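Local atomic coordinates of PpBBE-like 1 D396N (PDB entry 6EO5), a protein that is an FAD-dependent oxidase of the berberine bridge enzyme-like family that oxidises cellobiose, here as a single-residue variant. Residues G153-L165 with L247-M259. Residues are numbered along the deposited sequence; the frame is centred on the assembly and turned at random.
Sequences GGGWGFSSRKFGL and LNVPAEISAAFYM. With FAD (flavin-adenine dinucleotide), chain C.
Val249 O, at the entrance to the turn before strand 253-259, takes a hydrogen bond from Arg161 NH2 at 2.9 Å, the oxygen lying close to the guanidinium plane and the donor tilted from the carbonyl plane. Arg161 NH1 serves two further acceptors, both at the edge of the same group. Arg161 NH1 stands above the carbonyl plane of Pro250 O (3.1 Å), whose opposite face receives Ile253 N of the type I turn. The methyl of Ala251 rests on Arg161 O, and Glu252 OE2 forms a salt bridge with Lys162 NZ at 2.8 Å, met on its anti side. Ile253 O meets Arg161 NH1 at 2.7 Å, nearly in line with C=O. A bend at chi3 (77°) turns the guanidinium toward these three carbonyl oxygens, while NE binds Tyr368 O. Ser254 OG, anti to its own carbonyl carbon (chi1 -70°), accepts Arg161 N at 3.0 Å. Farther along, Ala255 O approaches Trp156 CH2 obliquely, and Ala256 CB packs against Phe158 CE1, while Ser254 O and Ala256 N lie at the ring's edge. An alanine in place of Arg161 would probably leave the carbonyls of Val249, Pro250 and Ile253 without their charged donor and the turn less firmly tied to 153-165. Trp156 also pairs through its backbone N and O with FAD O2 and N3, so the buried guanidinium, its charge probably spread over neutral carbonyls, ties the flavin-bearing segment to the turn leading into the seven-stranded antiparallel sheet, alongside the Ser254 bond and aromatic packing.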
loop_
_atom_site.group_PDB
_atom_site.type_symbol
_atom_site.label_atom_id
_atom_site.label_comp_id
_atom_site.label_asym_id
_atom_site.label_seq_id
_atom_site.Cartn_x
_atom_site.Cartn_y
_atom_site.Cartn_z
ATOM N N GLY A 153 -1.721 -1.177 6.234
ATOM C CA GLY A 153 -2.775 -1.741 5.410
ATOM C C GLY A 153 -2.420 -3.050 4.730
ATOM O O GLY A 153 -3.248 -3.632 4.022
ATOM N N GLY A 154 -1.192 -3.523 4.926
ATOM C CA GLY A 154 -0.719 -4.730 4.270
ATOM C C GLY A 154 0.647 -4.538 3.637
ATOM O O GLY A 154 1.679 -4.697 4.296
ATOM N N GLY A 155 0.674 -4.163 2.363
ATOM C CA GLY A 155 1.932 -3.941 1.683
ATOM C C GLY A 155 2.445 -5.151 0.932
ATOM O O GLY A 155 3.014 -6.072 1.525
ATOM N N TRP A 156 2.246 -5.153 -0.381
ATOM C CA TRP A 156 2.716 -6.208 -1.264
ATOM C C TRP A 156 3.847 -5.644 -2.103
ATOM O O TRP A 156 3.707 -4.564 -2.687
ATOM C CB TRP A 156 1.579 -6.702 -2.159
ATOM C CG TRP A 156 1.886 -7.912 -3.009
ATOM C CD1 TRP A 156 1.455 -9.200 -2.798
ATOM C CD2 TRP A 156 2.647 -7.944 -4.225
ATOM N NE1 TRP A 156 1.921 -10.028 -3.793
ATOM C CE2 TRP A 156 2.653 -9.281 -4.681
ATOM C CE3 TRP A 156 3.326 -6.977 -4.971
ATOM C CZ2 TRP A 156 3.316 -9.668 -5.847
ATOM C CZ3 TRP A 156 3.991 -7.369 -6.129
ATOM C CH2 TRP A 156 3.974 -8.697 -6.556
ATOM N N GLY A 157 4.968 -6.364 -2.158
ATOM C CA GLY A 157 6.090 -5.970 -2.989
ATOM C C GLY A 157 6.693 -7.171 -3.691
ATOM O O GLY A 157 6.233 -8.302 -3.526
ATOM N N PHE A 158 7.752 -6.913 -4.460
ATOM C CA PHE A 158 8.351 -7.969 -5.272
ATOM C C PHE A 158 9.254 -8.930 -4.505
ATOM O O PHE A 158 9.910 -9.754 -5.150
ATOM C CB PHE A 158 9.116 -7.364 -6.437
ATOM C CG PHE A 158 8.229 -6.896 -7.512
ATOM C CD1 PHE A 158 7.492 -7.806 -8.245
ATOM C CD2 PHE A 158 8.085 -5.552 -7.767
ATOM C CE1 PHE A 158 6.647 -7.386 -9.236
ATOM C CE2 PHE A 158 7.234 -5.121 -8.763
ATOM C CZ PHE A 158 6.517 -6.040 -9.499
ATOM N N SER A 159 9.299 -8.889 -3.173
ATOM C CA SER A 159 9.817 -10.034 -2.428
ATOM C C SER A 159 8.792 -10.594 -1.447
ATOM O O SER A 159 9.154 -11.416 -0.592
ATOM C CB SER A 159 11.125 -9.687 -1.703
ATOM O OG SER A 159 10.968 -8.645 -0.763
ATOM N N SER A 160 7.514 -10.212 -1.586
ATOM C CA SER A 160 6.503 -10.564 -0.587
ATOM C C SER A 160 6.147 -12.045 -0.603
ATOM O O SER A 160 5.716 -12.572 0.424
ATOM C CB SER A 160 5.231 -9.733 -0.786
ATOM O OG SER A 160 5.377 -8.412 -0.284
ATOM N N ARG A 161 6.297 -12.736 -1.742
ATOM C CA ARG A 161 5.947 -14.154 -1.766
ATOM C C ARG A 161 6.979 -14.999 -1.028
ATOM O O ARG A 161 6.685 -16.134 -0.645
ATOM C CB ARG A 161 5.739 -14.628 -3.212
ATOM C CG ARG A 161 4.522 -13.929 -3.880
ATOM C CD ARG A 161 4.153 -14.473 -5.260
ATOM N NE ARG A 161 3.440 -15.755 -5.227
ATOM C CZ ARG A 161 4.020 -16.935 -5.447
ATOM N NH1 ARG A 161 5.319 -16.985 -5.712
ATOM N NH2 ARG A 161 3.309 -18.060 -5.406
ATOM N N LYS A 162 8.161 -14.452 -0.775
ATOM C CA LYS A 162 9.136 -15.127 0.059
ATOM C C LYS A 162 9.031 -14.656 1.502
ATOM O O LYS A 162 8.927 -15.480 2.416
ATOM C CB LYS A 162 10.544 -14.879 -0.488
ATOM C CG LYS A 162 11.632 -15.711 0.144
ATOM C CD LYS A 162 11.439 -17.180 -0.177
ATOM C CE LYS A 162 12.604 -18.015 0.338
ATOM N NZ LYS A 162 12.185 -19.431 0.516
ATOM N N PHE A 163 9.016 -13.335 1.709
ATOM C CA PHE A 163 9.199 -12.728 3.026
ATOM C C PHE A 163 7.904 -12.265 3.693
ATOM O O PHE A 163 7.957 -11.809 4.845
ATOM C CB PHE A 163 10.149 -11.522 2.932
ATOM C CG PHE A 163 11.506 -11.841 2.349
ATOM C CD1 PHE A 163 12.124 -13.067 2.591
ATOM C CD2 PHE A 163 12.168 -10.902 1.566
ATOM C CE1 PHE A 163 13.370 -13.346 2.064
ATOM C CE2 PHE A 163 13.426 -11.174 1.038
ATOM C CZ PHE A 163 14.025 -12.397 1.285
ATOM N N GLY A 164 6.758 -12.349 3.005
ATOM C CA GLY A 164 5.479 -11.913 3.539
ATOM C C GLY A 164 5.139 -10.492 3.126
ATOM O O GLY A 164 5.844 -9.844 2.347
ATOM N N LEU A 165 4.014 -10.008 3.653
ATOM C CA LEU A 165 3.642 -8.608 3.490
ATOM C C LEU A 165 4.391 -7.754 4.506
ATOM O O LEU A 165 4.872 -8.248 5.526
ATOM C CB LEU A 165 2.131 -8.412 3.673
ATOM C CG LEU A 165 1.172 -9.277 2.847
ATOM C CD1 LEU A 165 -0.231 -9.203 3.424
ATOM C CD2 LEU A 165 1.172 -8.884 1.371
ATOM N N LEU A 247 -0.492 -20.321 -10.714
ATOM C CA LEU A 247 -0.899 -21.359 -9.772
ATOM C C LEU A 247 0.276 -22.146 -9.196
ATOM O O LEU A 247 0.115 -22.769 -8.142
ATOM C CB LEU A 247 -1.873 -22.324 -10.447
ATOM C CG LEU A 247 -3.287 -21.751 -10.587
ATOM C CD1 LEU A 247 -4.114 -22.454 -11.655
ATOM C CD2 LEU A 247 -3.987 -21.807 -9.237
ATOM N N ASN A 248 1.454 -22.136 -9.845
ATOM C CA ASN A 248 2.543 -23.027 -9.447
ATOM C C ASN A 248 3.872 -22.309 -9.237
ATOM O O ASN A 248 4.925 -22.956 -9.268
ATOM C CB ASN A 248 2.719 -24.142 -10.480
ATOM C CG ASN A 248 1.506 -25.038 -10.574
ATOM O OD1 ASN A 248 0.799 -25.040 -11.582
ATOM N ND2 ASN A 248 1.244 -25.792 -9.512
ATOM N N VAL A 249 3.854 -21.003 -9.010
ATOM C CA VAL A 249 5.083 -20.231 -8.884
ATOM C C VAL A 249 5.676 -20.434 -7.494
ATOM O O VAL A 249 4.974 -20.221 -6.494
ATOM C CB VAL A 249 4.818 -18.746 -9.163
ATOM C CG1 VAL A 249 6.085 -17.941 -8.970
ATOM C CG2 VAL A 249 4.240 -18.568 -10.577
ATOM N N PRO A 250 6.940 -20.843 -7.384
ATOM C CA PRO A 250 7.549 -21.017 -6.060
ATOM C C PRO A 250 7.813 -19.674 -5.409
ATOM O O PRO A 250 7.903 -18.640 -6.073
ATOM C CB PRO A 250 8.860 -21.761 -6.352
ATOM C CG PRO A 250 9.152 -21.444 -7.813
ATOM C CD PRO A 250 7.827 -21.274 -8.483
ATOM N N ALA A 251 7.968 -19.718 -4.082
ATOM C CA ALA A 251 8.011 -18.512 -3.265
ATOM C C ALA A 251 9.175 -17.594 -3.601
ATOM O O ALA A 251 9.094 -16.396 -3.302
ATOM C CB ALA A 251 8.073 -18.876 -1.781
ATOM N N GLU A 252 10.254 -18.112 -4.205
ATOM C CA GLU A 252 11.389 -17.253 -4.543
ATOM C C GLU A 252 11.067 -16.248 -5.645
ATOM O O GLU A 252 11.904 -15.386 -5.925
ATOM C CB GLU A 252 12.606 -18.090 -4.961
ATOM C CG GLU A 252 13.260 -18.895 -3.846
ATOM C CD GLU A 252 12.394 -20.035 -3.353
ATOM O OE1 GLU A 252 11.640 -20.614 -4.166
ATOM O OE2 GLU A 252 12.456 -20.340 -2.145
ATOM N N ILE A 253 9.876 -16.311 -6.248
ATOM C CA ILE A 253 9.451 -15.389 -7.297
ATOM C C ILE A 253 8.218 -14.622 -6.827
ATOM O O ILE A 253 7.269 -15.213 -6.298
ATOM C CB ILE A 253 9.157 -16.135 -8.614
ATOM C CG1 ILE A 253 10.464 -16.569 -9.284
ATOM C CG2 ILE A 253 8.313 -15.281 -9.546
ATOM C CD1 ILE A 253 10.286 -17.103 -10.675
ATOM N N SER A 254 8.234 -13.312 -7.022
ATOM C CA SER A 254 7.059 -12.463 -6.873
ATOM C C SER A 254 6.848 -11.752 -8.199
ATOM O O SER A 254 7.777 -11.131 -8.722
ATOM C CB SER A 254 7.229 -11.436 -5.750
ATOM O OG SER A 254 7.214 -12.039 -4.469
ATOM N N ALA A 255 5.645 -11.847 -8.753
ATOM C CA ALA A 255 5.395 -11.304 -10.076
ATOM C C ALA A 255 4.069 -10.572 -10.079
ATOM O O ALA A 255 3.207 -10.793 -9.226
ATOM C CB ALA A 255 5.383 -12.392 -11.161
ATOM N N ALA A 256 3.922 -9.695 -11.062
ATOM C CA ALA A 256 2.700 -8.944 -11.284
ATOM C C ALA A 256 2.458 -8.882 -12.778
ATOM O O ALA A 256 3.405 -8.765 -13.560
ATOM C CB ALA A 256 2.780 -7.526 -10.706
ATOM N N PHE A 257 1.198 -8.978 -13.172
ATOM C CA PHE A 257 0.811 -8.836 -14.565
ATOM C C PHE A 257 0.182 -7.456 -14.794
ATOM O O PHE A 257 -0.481 -6.897 -13.912
ATOM C CB PHE A 257 -0.156 -9.959 -14.950
ATOM C CG PHE A 257 -0.380 -10.100 -16.424
ATOM C CD1 PHE A 257 0.406 -10.964 -17.176
ATOM C CD2 PHE A 257 -1.400 -9.390 -17.062
ATOM C CE1 PHE A 257 0.193 -11.108 -18.542
ATOM C CE2 PHE A 257 -1.620 -9.538 -18.423
ATOM C CZ PHE A 257 -0.823 -10.398 -19.163
ATOM N N TYR A 258 0.401 -6.907 -15.990
ATOM C CA TYR A 258 -0.091 -5.585 -16.346
ATOM C C TYR A 258 -0.811 -5.648 -17.689
ATOM O O TYR A 258 -0.529 -6.502 -18.530
ATOM C CB TYR A 258 1.057 -4.557 -16.391
ATOM C CG TYR A 258 0.680 -3.192 -16.933
ATOM C CD1 TYR A 258 0.600 -2.964 -18.314
ATOM C CD2 TYR A 258 0.437 -2.122 -16.081
ATOM C CE1 TYR A 258 0.250 -1.727 -18.827
ATOM C CE2 TYR A 258 0.088 -0.864 -16.590
ATOM C CZ TYR A 258 0.001 -0.679 -17.962
ATOM O OH TYR A 258 -0.336 0.547 -18.490
ATOM N N MET A 259 -1.733 -4.714 -17.887
ATOM C CA MET A 259 -2.632 -4.712 -19.029
ATOM C C MET A 259 -3.291 -3.340 -19.072
ATOM O O MET A 259 -3.578 -2.773 -18.019
ATOM C CB MET A 259 -3.665 -5.833 -18.860
ATOM C CG MET A 259 -4.699 -5.980 -19.923
ATOM S SD MET A 259 -5.882 -7.277 -19.475
ATOM C CE MET A 259 -4.804 -8.686 -19.303
HETATM P PA FAD C . -1.058 8.216 3.524
HETATM O O1A FAD C . -2.064 8.888 2.602
HETATM O O2A FAD C . -0.181 9.221 4.225
HETATM O O5B FAD C . -1.727 7.203 4.587
HETATM C C5B FAD C . -2.796 6.354 4.229
HETATM C C4B FAD C . -3.694 6.077 5.430
HETATM O O4B FAD C . -2.916 5.657 6.535
HETATM C C3B FAD C . -4.448 7.316 5.878
HETATM O O3B FAD C . -5.685 6.914 6.423
HETATM C C2B FAD C . -3.578 7.852 6.985
HETATM O O2B FAD C . -4.309 8.644 7.889
HETATM C C1B FAD C . -3.039 6.572 7.612
HETATM N N9A FAD C . -1.752 6.858 8.283
HETATM C C8A FAD C . -0.649 7.463 7.726
HETATM N N7A FAD C . 0.315 7.563 8.666
HETATM C C5A FAD C . -0.154 7.037 9.818
HETATM C C6A FAD C . 0.411 6.901 11.072
HETATM N N6A FAD C . 1.648 7.333 11.288
HETATM N N1A FAD C . -0.313 6.311 12.086
HETATM C C2A FAD C . -1.597 5.879 11.847
HETATM N N3A FAD C . -2.162 6.021 10.597
HETATM C C4A FAD C . -1.450 6.596 9.597
HETATM N N1 FAD C . 0.503 -0.611 -2.356
HETATM C C2 FAD C . 1.154 -1.846 -2.258
HETATM O O2 FAD C . 0.818 -2.719 -1.431
HETATM N N3 FAD C . 2.221 -2.108 -3.101
HETATM C C4 FAD C . 2.632 -1.172 -4.027
HETATM O O4 FAD C . 3.588 -1.425 -4.753
HETATM C C4X FAD C . 1.985 0.051 -4.127
HETATM N N5 FAD C . 2.432 0.998 -5.023
HETATM C C5X FAD C . 2.011 2.309 -4.905
HETATM C C6 FAD C . 2.575 3.282 -5.724
HETATM C C7 FAD C . 2.281 4.647 -5.572
HETATM C C7M FAD C . 2.928 5.676 -6.471
HETATM C C8 FAD C . 1.296 5.012 -4.629
HETATM C C8M FAD C . 0.839 6.452 -4.489
HETATM C C9 FAD C . 0.670 4.003 -3.874
HETATM C C9A FAD C . 1.026 2.646 -3.980
HETATM N N10 FAD C . 0.392 1.617 -3.271
HETATM C C10 FAD C . 0.941 0.349 -3.256
HETATM C "C1'" FAD C . -0.699 1.897 -2.292
HETATM C "C2'" FAD C . -0.080 2.184 -0.927
HETATM O "O2'" FAD C . 0.318 1.016 -0.248
HETATM C "C3'" FAD C . -1.098 2.917 -0.083
HETATM O "O3'" FAD C . -1.414 4.093 -0.787
HETATM C "C4'" FAD C . -0.521 3.212 1.299
HETATM O "O4'" FAD C . -1.577 3.209 2.239
HETATM C "C5'" FAD C . 0.234 4.540 1.298
HETATM O "O5'" FAD C . 0.684 4.928 2.579
HETATM P P FAD C . 1.134 6.465 2.801
HETATM O O1P FAD C . 1.711 6.624 4.188
HETATM O O2P FAD C . 2.057 6.983 1.731
HETATM O O3P FAD C . -0.233 7.266 2.523
#